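Local structure of lipoprotein (Colwellia psychrerythraea, 3O0Y) at residues R80-L83 against L84-N88; S72-N75 against E76-L79; Q29-A32 against S33-Q37; A455-P458 against F459-I463. The protein is of unknown function but, as a putative bacterial lipoprotein of the DUF885 family within the peptidase MA clan, may be an enzyme related to metallopeptidases. All coordinates share one frame; numbering follows the deposited sequence.

Interaction 1 (R80-L83 against L84-N88); sequences RAEL and LSISN
Across this continuous stretch of alpha helix, the amides of L84, S85, I86 and S87 bond in turn to the carbonyls of R80, A81, E82 and L83. The bond from L84 N to R80 O is the shortest of the four at 2.8 Å. A81 O takes a second donor besides S85 N: a water donates a hydrogen bond to A81 O at 2.7 Å. The same water is hydrogen-bonded to S85 OG at 2.8 Å, so it bridges one turn on an exposed flank of the helix. S85 has its hydroxyl beside its own backbone N (chi1 -72°), which turns OG back along the helix to within 3.0 Å of A81 O. On another flank, E82 and I86 run side by side and point the same way. The aliphatic part of E82 meets the tip of I86, CG to CD1 at 4.0 Å, while I86 CG1 lies 3.4 Å from E82 O. The extended E82 chain carries its carboxylate clear of this turn, where OE2 accepts a hydrogen bond from S41 OG and probably one from Q37 NE2, both of helix 27-44. R80 likewise sends its guanidinium away, NH2 forming a salt bridge with E76 and a hydrogen bond to I124 O. Helix 73-92 thus has neighbours on two flanks: helix 27-44 meets E82, while helix 100-117 receives L83 on F116, L84 on A117 and the S87 hydroxyl on the carbonyl of A110.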
loop_
_atom_site.group_PDB
_atom_site.type_symbol
_atom_site.label_atom_id
_atom_site.label_comp_id
_atom_site.label_asym_id
_atom_site.label_seq_id
_atom_site.Cartn_x
_atom_site.Cartn_y
_atom_site.Cartn_z
ATOM N N ARG A 80 -1.589 6.997 -20.218
ATOM C CA ARG A 80 -0.332 6.271 -20.289
ATOM C C ARG A 80 0.575 6.888 -21.371
ATOM O O ARG A 80 1.791 7.026 -21.195
ATOM C CB ARG A 80 -0.561 4.789 -20.539
ATOM C CG ARG A 80 -1.423 4.105 -19.491
ATOM C CD ARG A 80 -1.639 2.654 -19.785
ATOM N NE ARG A 80 -2.666 2.083 -19.002
ATOM C CZ ARG A 80 -2.901 0.769 -18.859
ATOM N NH1 ARG A 80 -2.160 -0.161 -19.475
ATOM N NH2 ARG A 80 -4.010 0.416 -18.213
ATOM N N ALA A 81 -0.001 7.182 -22.526
ATOM C CA ALA A 81 0.802 7.762 -23.607
ATOM C C ALA A 81 1.444 9.072 -23.222
ATOM O O ALA A 81 2.614 9.267 -23.512
ATOM C CB ALA A 81 -0.036 7.944 -24.869
ATOM N N GLU A 82 0.706 9.920 -22.511
ATOM C CA GLU A 82 1.250 11.163 -22.013
ATOM C C GLU A 82 2.381 10.984 -21.023
ATOM O O GLU A 82 3.455 11.598 -21.149
ATOM C CB GLU A 82 0.189 12.018 -21.359
ATOM C CG GLU A 82 0.808 13.375 -20.847
ATOM C CD GLU A 82 -0.194 14.398 -20.378
ATOM O OE1 GLU A 82 -1.432 14.100 -20.310
ATOM O OE2 GLU A 82 0.278 15.523 -20.119
ATOM N N LEU A 83 2.173 10.095 -20.059
ATOM C CA LEU A 83 3.222 9.869 -19.077
ATOM C C LEU A 83 4.443 9.231 -19.734
ATOM O O LEU A 83 5.544 9.510 -19.364
ATOM C CB LEU A 83 2.713 9.002 -17.929
ATOM C CG LEU A 83 1.663 9.742 -17.099
ATOM C CD1 LEU A 83 0.870 8.655 -16.336
ATOM C CD2 LEU A 83 2.367 10.692 -16.173
ATOM N N LEU A 84 4.254 8.316 -20.654
ATOM C CA LEU A 84 5.397 7.671 -21.342
ATOM C C LEU A 84 6.184 8.728 -22.179
ATOM O O LEU A 84 7.401 8.775 -22.178
ATOM C CB LEU A 84 4.872 6.520 -22.233
ATOM C CG LEU A 84 6.000 5.658 -22.793
ATOM C CD1 LEU A 84 6.861 5.055 -21.640
ATOM C CD2 LEU A 84 5.443 4.530 -23.683
ATOM N N SER A 85 5.470 9.618 -22.841
ATOM C CA SER A 85 6.092 10.718 -23.599
ATOM C C SER A 85 6.914 11.603 -22.678
ATOM O O SER A 85 8.045 11.909 -22.966
ATOM C CB SER A 85 5.033 11.570 -24.266
ATOM O OG SER A 85 4.552 10.744 -25.330
ATOM N N ILE A 86 6.343 11.912 -21.528
ATOM C CA ILE A 86 7.062 12.712 -20.541
ATOM C C ILE A 86 8.338 11.997 -20.067
ATOM O O ILE A 86 9.399 12.606 -20.006
ATOM C CB ILE A 86 6.189 13.115 -19.355
ATOM C CG1 ILE A 86 5.136 14.145 -19.748
ATOM C CG2 ILE A 86 7.015 13.682 -18.222
ATOM C CD1 ILE A 86 4.059 14.305 -18.691
ATOM N N SER A 87 8.228 10.706 -19.747
ATOM C CA SER A 87 9.336 9.907 -19.301
ATOM C C SER A 87 10.449 9.925 -20.327
ATOM O O SER A 87 11.590 10.123 -19.988
ATOM C CB SER A 87 8.856 8.447 -19.083
ATOM O OG SER A 87 9.888 7.636 -18.629
ATOM N N ASN A 88 10.108 9.709 -21.613
ATOM C CA ASN A 88 11.104 9.646 -22.639
ATOM C C ASN A 88 11.773 11.039 -22.862
ATOM O O ASN A 88 12.958 11.118 -23.111
ATOM C CB ASN A 88 10.454 9.086 -23.931
ATOM C CG ASN A 88 10.336 7.613 -23.877
ATOM O OD1 ASN A 88 11.128 6.956 -23.185
ATOM N ND2 ASN A 88 9.323 7.047 -24.594
HETATM O O HOH W 1 3.800 8.044 -25.651
#

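Interaction 2 (S72-N75 against E76-L79); sequences SPEN and EKQL
S72 and E76 meet across the first turn of helix 73-92, where S72 is the N-cap and P73 the first helical residue. Among the backbone bonds, E76 N reaches S72 O at 3.0 Å, and K77, Q78 and L79 continue the pattern to P73, E74 and N75. The capping bond comes from the side chain: N75 N donates to S72 OG at 2.9 Å, an almost straight bond (163°) that supplies an acceptor to an amide of the opening turn. Charged groups come next. E76 bends at its second torsion (chi2 -70°) and directs its carboxylate to partners outside the turn, OE2 in a salt bridge with R46 and OE1 accepting a hydrogen bond from I127 N. E74 and K77 have opposite charges, but their charged atoms do not touch; what meets is the aliphatic K77 CD, 4.0 Å from E74 OE1. The negative E74 near the helix start would probably interact favourably with the helix dipole. In packing, P73 touches A187 of helix 174-190 and L79 the loop at Q45 and R46. Last is the hydrogen bond between side chains, in which E74 and Q78 stand with carboxylate and amide planes 77° apart. Q78 NE2 donates to the anti lone pair of E74 OE2 at 2.6 Å, the oxygen lying close to the amide plane.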
loop_
_atom_site.group_PDB
_atom_site.type_symbol
_atom_site.label_atom_id
_atom_site.label_comp_id
_atom_site.label_asym_id
_atom_site.label_seq_id
_atom_site.Cartn_x
_atom_site.Cartn_y
_atom_site.Cartn_z
ATOM N N SER A 72 -12.177 4.446 -19.276
ATOM C CA SER A 72 -12.444 3.841 -20.602
ATOM C C SER A 72 -11.110 3.423 -21.262
ATOM O O SER A 72 -10.076 3.951 -20.923
ATOM C CB SER A 72 -13.141 4.847 -21.516
ATOM O OG SER A 72 -12.261 5.784 -22.114
ATOM N N PRO A 73 -11.157 2.560 -22.283
ATOM C CA PRO A 73 -9.939 2.308 -23.078
ATOM C C PRO A 73 -9.231 3.565 -23.567
ATOM O O PRO A 73 -8.013 3.649 -23.475
ATOM C CB PRO A 73 -10.483 1.472 -24.270
ATOM C CG PRO A 73 -11.546 0.706 -23.639
ATOM C CD PRO A 73 -12.250 1.683 -22.713
ATOM N N GLU A 74 -9.965 4.582 -24.009
ATOM C CA GLU A 74 -9.338 5.758 -24.515
ATOM C C GLU A 74 -8.756 6.586 -23.366
ATOM O O GLU A 74 -7.674 7.119 -23.527
ATOM C CB GLU A 74 -10.300 6.598 -25.332
ATOM C CG GLU A 74 -9.618 7.794 -26.030
ATOM C CD GLU A 74 -8.608 7.410 -27.146
ATOM O OE1 GLU A 74 -8.633 6.274 -27.718
ATOM O OE2 GLU A 74 -7.777 8.296 -27.483
ATOM N N ASN A 75 -9.440 6.625 -22.217
ATOM C CA ASN A 75 -8.907 7.349 -21.051
ATOM C C ASN A 75 -7.534 6.773 -20.653
ATOM O O ASN A 75 -6.568 7.503 -20.456
ATOM C CB ASN A 75 -9.852 7.230 -19.864
ATOM C CG ASN A 75 -11.176 8.000 -20.053
ATOM O OD1 ASN A 75 -11.225 9.040 -20.740
ATOM N ND2 ASN A 75 -12.235 7.478 -19.522
ATOM N N GLU A 76 -7.470 5.449 -20.563
ATOM C CA GLU A 76 -6.268 4.769 -20.123
ATOM C C GLU A 76 -5.159 4.900 -21.143
ATOM O O GLU A 76 -3.984 5.141 -20.797
ATOM C CB GLU A 76 -6.535 3.311 -19.825
ATOM C CG GLU A 76 -7.236 3.106 -18.485
ATOM C CD GLU A 76 -6.288 3.427 -17.285
ATOM O OE1 GLU A 76 -5.195 2.795 -17.151
ATOM O OE2 GLU A 76 -6.670 4.248 -16.455
ATOM N N LYS A 77 -5.512 4.740 -22.423
ATOM C CA LYS A 77 -4.518 4.931 -23.484
ATOM C C LYS A 77 -3.878 6.332 -23.441
ATOM O O LYS A 77 -2.660 6.471 -23.505
ATOM C CB LYS A 77 -5.181 4.715 -24.855
ATOM C CG LYS A 77 -4.208 4.982 -26.052
ATOM C CD LYS A 77 -4.928 4.706 -27.426
ATOM C CE LYS A 77 -3.823 4.529 -28.539
ATOM N NZ LYS A 77 -4.425 4.701 -29.894
ATOM N N GLN A 78 -4.696 7.389 -23.292
ATOM C CA GLN A 78 -4.200 8.744 -23.358
ATOM C C GLN A 78 -3.370 9.077 -22.117
ATOM O O GLN A 78 -2.377 9.799 -22.231
ATOM C CB GLN A 78 -5.313 9.785 -23.488
ATOM C CG GLN A 78 -6.016 9.691 -24.864
ATOM C CD GLN A 78 -7.229 10.666 -24.978
ATOM O OE1 GLN A 78 -7.407 11.558 -24.135
ATOM N NE2 GLN A 78 -8.035 10.508 -26.050
ATOM N N LEU A 79 -3.802 8.574 -20.950
ATOM C CA LEU A 79 -3.098 8.848 -19.720
ATOM C C LEU A 79 -1.672 8.253 -19.842
ATOM O O LEU A 79 -0.672 8.915 -19.577
ATOM C CB LEU A 79 -3.826 8.223 -18.501
ATOM C CG LEU A 79 -3.084 8.194 -17.169
ATOM C CD1 LEU A 79 -2.726 9.555 -16.768
ATOM C CD2 LEU A 79 -3.893 7.485 -16.046
#

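Interaction 3 (Q29-A32 against S33-Q37); sequences QQLA and SLYLQ
Q29 O is held by two donors: S33 N, 3.1 Å away in the regular helical bond, and a water that donates to the same Q29 O at 2.7 Å. This water is also hydrogen-bonded to S33 OG, so it spans one turn on an exposed side of the helix. On another side, L31 and Y35 lie alongside one another. The phenol end of Y35 rests against the leucine branch, OH 3.6 Å from L31 CD2, and the ring carbon CZ lies 3.9 Å from L31 CB. With CG placed beside its own backbone N (chi1 -58°), the ring is laid back along the helix over the preceding turn, and L31 O sits 3.1 Å above the plane of the Y35 ring, toward its rim. L31 O also accepts from Y35 N. Replacing Y35 with an alanine would probably leave L31 without its flat neighbour and open a gap toward N105, Q106 and M109 of helix 100-117. Q30 and L34 form a second parallel pair, Q30 CG touching L34 CD1 at 4.0 Å. With L31 and Y35 both resting on I90 of helix 73-92, and S33 exposed, the stretch is typical of an amphipathic helix packed against its neighbours in a mainly helical protein.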
loop_
_atom_site.group_PDB
_atom_site.type_symbol
_atom_site.label_atom_id
_atom_site.label_comp_id
_atom_site.label_asym_id
_atom_site.label_seq_id
_atom_site.Cartn_x
_atom_site.Cartn_y
_atom_site.Cartn_z
ATOM N N GLN A 29 15.103 24.129 -16.286
ATOM C CA GLN A 29 13.755 24.670 -16.415
ATOM C C GLN A 29 12.844 23.781 -17.252
ATOM O O GLN A 29 11.668 23.604 -16.916
ATOM C CB GLN A 29 13.767 26.090 -16.996
ATOM C CG GLN A 29 14.470 27.092 -16.078
ATOM C CD GLN A 29 14.679 28.492 -16.702
ATOM O OE1 GLN A 29 14.892 28.658 -17.930
ATOM N NE2 GLN A 29 14.637 29.508 -15.829
ATOM N N GLN A 30 13.389 23.152 -18.291
ATOM C CA GLN A 30 12.582 22.265 -19.106
ATOM C C GLN A 30 12.151 21.051 -18.231
ATOM O O GLN A 30 11.011 20.562 -18.350
ATOM C CB GLN A 30 13.411 21.713 -20.271
ATOM C CG GLN A 30 12.583 20.796 -21.197
ATOM C CD GLN A 30 13.357 20.349 -22.426
ATOM O OE1 GLN A 30 14.558 20.607 -22.543
ATOM N NE2 GLN A 30 12.684 19.597 -23.297
ATOM N N LEU A 31 13.107 20.533 -17.476
ATOM C CA LEU A 31 12.893 19.386 -16.576
ATOM C C LEU A 31 11.843 19.731 -15.518
ATOM O O LEU A 31 10.917 18.973 -15.286
ATOM C CB LEU A 31 14.210 18.919 -15.941
ATOM C CG LEU A 31 15.130 18.078 -16.838
ATOM C CD1 LEU A 31 16.538 18.016 -16.217
ATOM C CD2 LEU A 31 14.561 16.662 -17.083
ATOM N N ALA A 32 11.926 20.911 -14.914
ATOM C CA ALA A 32 10.947 21.269 -13.903
ATOM C C ALA A 32 9.560 21.330 -14.528
ATOM O O ALA A 32 8.590 20.932 -13.900
ATOM C CB ALA A 32 11.307 22.606 -13.247
ATOM N N SER A 33 9.434 21.848 -15.744
ATOM C CA SER A 33 8.132 21.910 -16.398
ATOM C C SER A 33 7.574 20.542 -16.649
ATOM O O SER A 33 6.369 20.331 -16.493
ATOM C CB SER A 33 8.111 22.709 -17.746
ATOM O OG SER A 33 8.409 24.077 -17.458
ATOM N N LEU A 34 8.458 19.629 -17.054
ATOM C CA LEU A 34 8.027 18.247 -17.291
ATOM C C LEU A 34 7.540 17.549 -16.006
ATOM O O LEU A 34 6.563 16.752 -16.033
ATOM C CB LEU A 34 9.140 17.413 -17.934
ATOM C CG LEU A 34 9.369 17.805 -19.384
ATOM C CD1 LEU A 34 10.813 17.456 -19.865
ATOM C CD2 LEU A 34 8.261 17.170 -20.359
ATOM N N TYR A 35 8.231 17.838 -14.920
ATOM C CA TYR A 35 7.872 17.202 -13.637
ATOM C C TYR A 35 6.554 17.722 -13.140
ATOM O O TYR A 35 5.701 16.974 -12.629
ATOM C CB TYR A 35 8.905 17.477 -12.566
ATOM C CG TYR A 35 10.376 17.055 -12.835
ATOM C CD1 TYR A 35 10.720 16.109 -13.780
ATOM C CD2 TYR A 35 11.377 17.668 -12.148
ATOM C CE1 TYR A 35 12.027 15.808 -14.025
ATOM C CE2 TYR A 35 12.713 17.343 -12.349
ATOM C CZ TYR A 35 13.052 16.386 -13.274
ATOM O OH TYR A 35 14.395 16.060 -13.568
ATOM N N LEU A 36 6.324 19.015 -13.348
ATOM C CA LEU A 36 5.025 19.627 -13.084
ATOM C C LEU A 36 3.919 19.094 -13.947
ATOM O O LEU A 36 2.786 18.805 -13.478
ATOM C CB LEU A 36 5.129 21.139 -13.227
ATOM C CG LEU A 36 3.879 21.902 -12.702
ATOM C CD1 LEU A 36 3.674 21.739 -11.128
ATOM C CD2 LEU A 36 4.028 23.408 -13.065
ATOM N N GLN A 37 4.216 18.945 -15.242
ATOM C CA GLN A 37 3.242 18.423 -16.154
ATOM C C GLN A 37 2.804 16.983 -15.779
ATOM O O GLN A 37 1.634 16.622 -15.871
ATOM C CB GLN A 37 3.799 18.440 -17.554
ATOM C CG GLN A 37 2.782 17.949 -18.580
ATOM C CD GLN A 37 3.411 17.744 -19.992
ATOM O OE1 GLN A 37 4.553 18.171 -20.262
ATOM N NE2 GLN A 37 2.685 17.015 -20.863
HETATM O O HOH W 2 10.427 25.497 -15.427
#

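Interaction 4 (A455-P458 against F459-I463); sequences AELP and FLRRI
A455 lies against the guanidinium of R462 in a compact turn that leads from the loop after helix 444-452 into the short, weakly bonded helical turn 459-462. The A455 CA stands 3.6 Å above the guanidinium plane of R462, over its centre, and A455 CB is 4.0 Å from R462 CZ. R462 reaches this position by bending at its third torsion (chi3 64°), which folds the chain back over the loop. L457 comes next and serves both arginines. Its methyls lie over one face of the R461 guanidinium, CD2 4.0 Å from R461 NH1, while its carbonyl oxygen is joined to R462 through a water. That water donates to L457 O at 2.9 Å and accepts from R462 NH1, lying in the guanidinium plane at its edge. Another edge nitrogen, R462 NH2, is bonded to L452 O, so the group links the end of helix 444-452 to the loop at A455 and L457; R461 NH1 instead bonds to N105 of helix 100-117. A leucine at R462 would probably leave the bridging water and the carbonyl of L452 without their donors, and A455 without the flat group beneath it. P458 closes the segment and packs on Y35 of helix 27-44, while its ring carbon CG meets R461 CG at 4.2 Å. Its carbonyl faces the start of the helical turn and takes two weak, bent bonds: R461 N lies 2.9 Å from P458 O with an N-H...O angle of 129°, and R462 N lies 3.5 Å from the same oxygen.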
loop_
_atom_site.group_PDB
_atom_site.type_symbol
_atom_site.label_atom_id
_atom_site.label_comp_id
_atom_site.label_asym_id
_atom_site.label_seq_id
_atom_site.Cartn_x
_atom_site.Cartn_y
_atom_site.Cartn_z
ATOM N N ALA A 455 10.542 19.316 0.781
ATOM C CA ALA A 455 9.745 20.171 -0.044
ATOM C C ALA A 455 10.529 20.746 -1.221
ATOM O O ALA A 455 9.900 21.326 -2.137
ATOM C CB ALA A 455 9.197 21.355 0.799
ATOM N N GLU A 456 11.846 20.672 -1.170
ATOM C CA GLU A 456 12.677 21.030 -2.339
ATOM C C GLU A 456 12.657 20.029 -3.492
ATOM O O GLU A 456 13.116 20.401 -4.562
ATOM C CB GLU A 456 14.092 21.297 -1.914
ATOM C CG GLU A 456 14.944 20.111 -1.696
ATOM C CD GLU A 456 14.716 19.270 -0.430
ATOM O OE1 GLU A 456 13.785 19.454 0.433
ATOM O OE2 GLU A 456 15.572 18.372 -0.297
ATOM N N LEU A 457 12.064 18.838 -3.332
ATOM C CA LEU A 457 12.021 17.834 -4.396
ATOM C C LEU A 457 10.765 18.105 -5.215
ATOM O O LEU A 457 9.753 18.594 -4.699
ATOM C CB LEU A 457 11.944 16.439 -3.792
ATOM C CG LEU A 457 13.184 16.018 -2.992
ATOM C CD1 LEU A 457 12.983 14.603 -2.444
ATOM C CD2 LEU A 457 14.492 16.117 -3.802
ATOM N N PRO A 458 10.821 17.771 -6.483
ATOM C CA PRO A 458 9.633 17.737 -7.326
ATOM C C PRO A 458 8.525 16.983 -6.650
ATOM O O PRO A 458 8.788 15.990 -5.948
ATOM C CB PRO A 458 10.087 16.985 -8.600
ATOM C CG PRO A 458 11.455 16.687 -8.456
ATOM C CD PRO A 458 11.977 17.155 -7.116
ATOM N N PHE A 459 7.281 17.422 -6.829
ATOM C CA PHE A 459 6.200 16.909 -6.000
ATOM C C PHE A 459 6.032 15.415 -6.076
ATOM O O PHE A 459 5.907 14.754 -5.042
ATOM C CB PHE A 459 4.847 17.524 -6.291
ATOM C CG PHE A 459 3.797 17.075 -5.355
ATOM C CD1 PHE A 459 3.641 17.646 -4.132
ATOM C CD2 PHE A 459 2.943 16.073 -5.743
ATOM C CE1 PHE A 459 2.615 17.179 -3.271
ATOM C CE2 PHE A 459 1.976 15.589 -4.907
ATOM C CZ PHE A 459 1.829 16.135 -3.659
ATOM N N LEU A 460 6.133 14.815 -7.250
ATOM C CA LEU A 460 5.919 13.380 -7.278
ATOM C C LEU A 460 7.002 12.593 -6.514
ATOM O O LEU A 460 6.739 11.486 -6.010
ATOM C CB LEU A 460 5.878 12.892 -8.728
ATOM C CG LEU A 460 4.578 13.190 -9.497
ATOM C CD1 LEU A 460 4.643 12.579 -10.957
ATOM C CD2 LEU A 460 3.320 12.712 -8.776
ATOM N N ARG A 461 8.167 13.209 -6.343
ATOM C CA ARG A 461 9.192 12.635 -5.497
ATOM C C ARG A 461 8.876 12.655 -4.022
ATOM O O ARG A 461 9.379 11.794 -3.281
ATOM C CB ARG A 461 10.564 13.270 -5.684
ATOM C CG ARG A 461 11.235 12.717 -6.981
ATOM C CD ARG A 461 12.749 12.899 -6.877
ATOM N NE ARG A 461 13.380 12.153 -5.775
ATOM C CZ ARG A 461 14.651 12.219 -5.440
ATOM N NH1 ARG A 461 15.531 13.017 -6.071
ATOM N NH2 ARG A 461 15.096 11.500 -4.422
ATOM N N ARG A 462 8.025 13.570 -3.596
ATOM C CA ARG A 462 7.627 13.628 -2.217
ATOM C C ARG A 462 6.626 12.534 -1.785
ATOM O O ARG A 462 6.506 12.230 -0.604
ATOM C CB ARG A 462 7.088 15.011 -1.819
ATOM C CG ARG A 462 8.097 16.078 -2.031
ATOM C CD ARG A 462 7.543 17.430 -1.975
ATOM N NE ARG A 462 7.016 17.719 -0.653
ATOM C CZ ARG A 462 6.279 18.800 -0.359
ATOM N NH1 ARG A 462 6.035 19.720 -1.289
ATOM N NH2 ARG A 462 5.873 19.025 0.876
ATOM N N ILE A 463 5.934 11.947 -2.739
ATOM C CA ILE A 463 4.949 10.877 -2.514
ATOM C C ILE A 463 5.243 9.606 -3.316
ATOM O O ILE A 463 4.348 8.764 -3.525
ATOM C CB ILE A 463 3.548 11.347 -2.898
ATOM C CG1 ILE A 463 3.504 11.871 -4.332
ATOM C CG2 ILE A 463 3.128 12.534 -1.968
ATOM C CD1 ILE A 463 2.033 11.847 -4.975
HETATM O O HOH W 3 7.330 19.970 -4.003
#

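How the interactions relate
Interactions 1 and 2 are consecutive pieces of helix 73-92, their centres about 13 Å apart. Interaction 3, on helix 27-44, touches interaction 1 through a probable hydrogen bond of 2.9 Å between Q37 NE2 and E82 OE2, and through I86 CD1, which packs 3.7 Å from Q37 CD. It also meets interaction 4, where Y35 CD2 lies 3.8 Å from P458 CG, so helix 27-44 touches both interaction 1 and interaction 4. Interactions 1 and 4 do not touch, their nearest atoms being about 6 Å apart. Helix 100-117 adjoins interactions 1, 3 and 4, with N105 contacting both Y35 and R461.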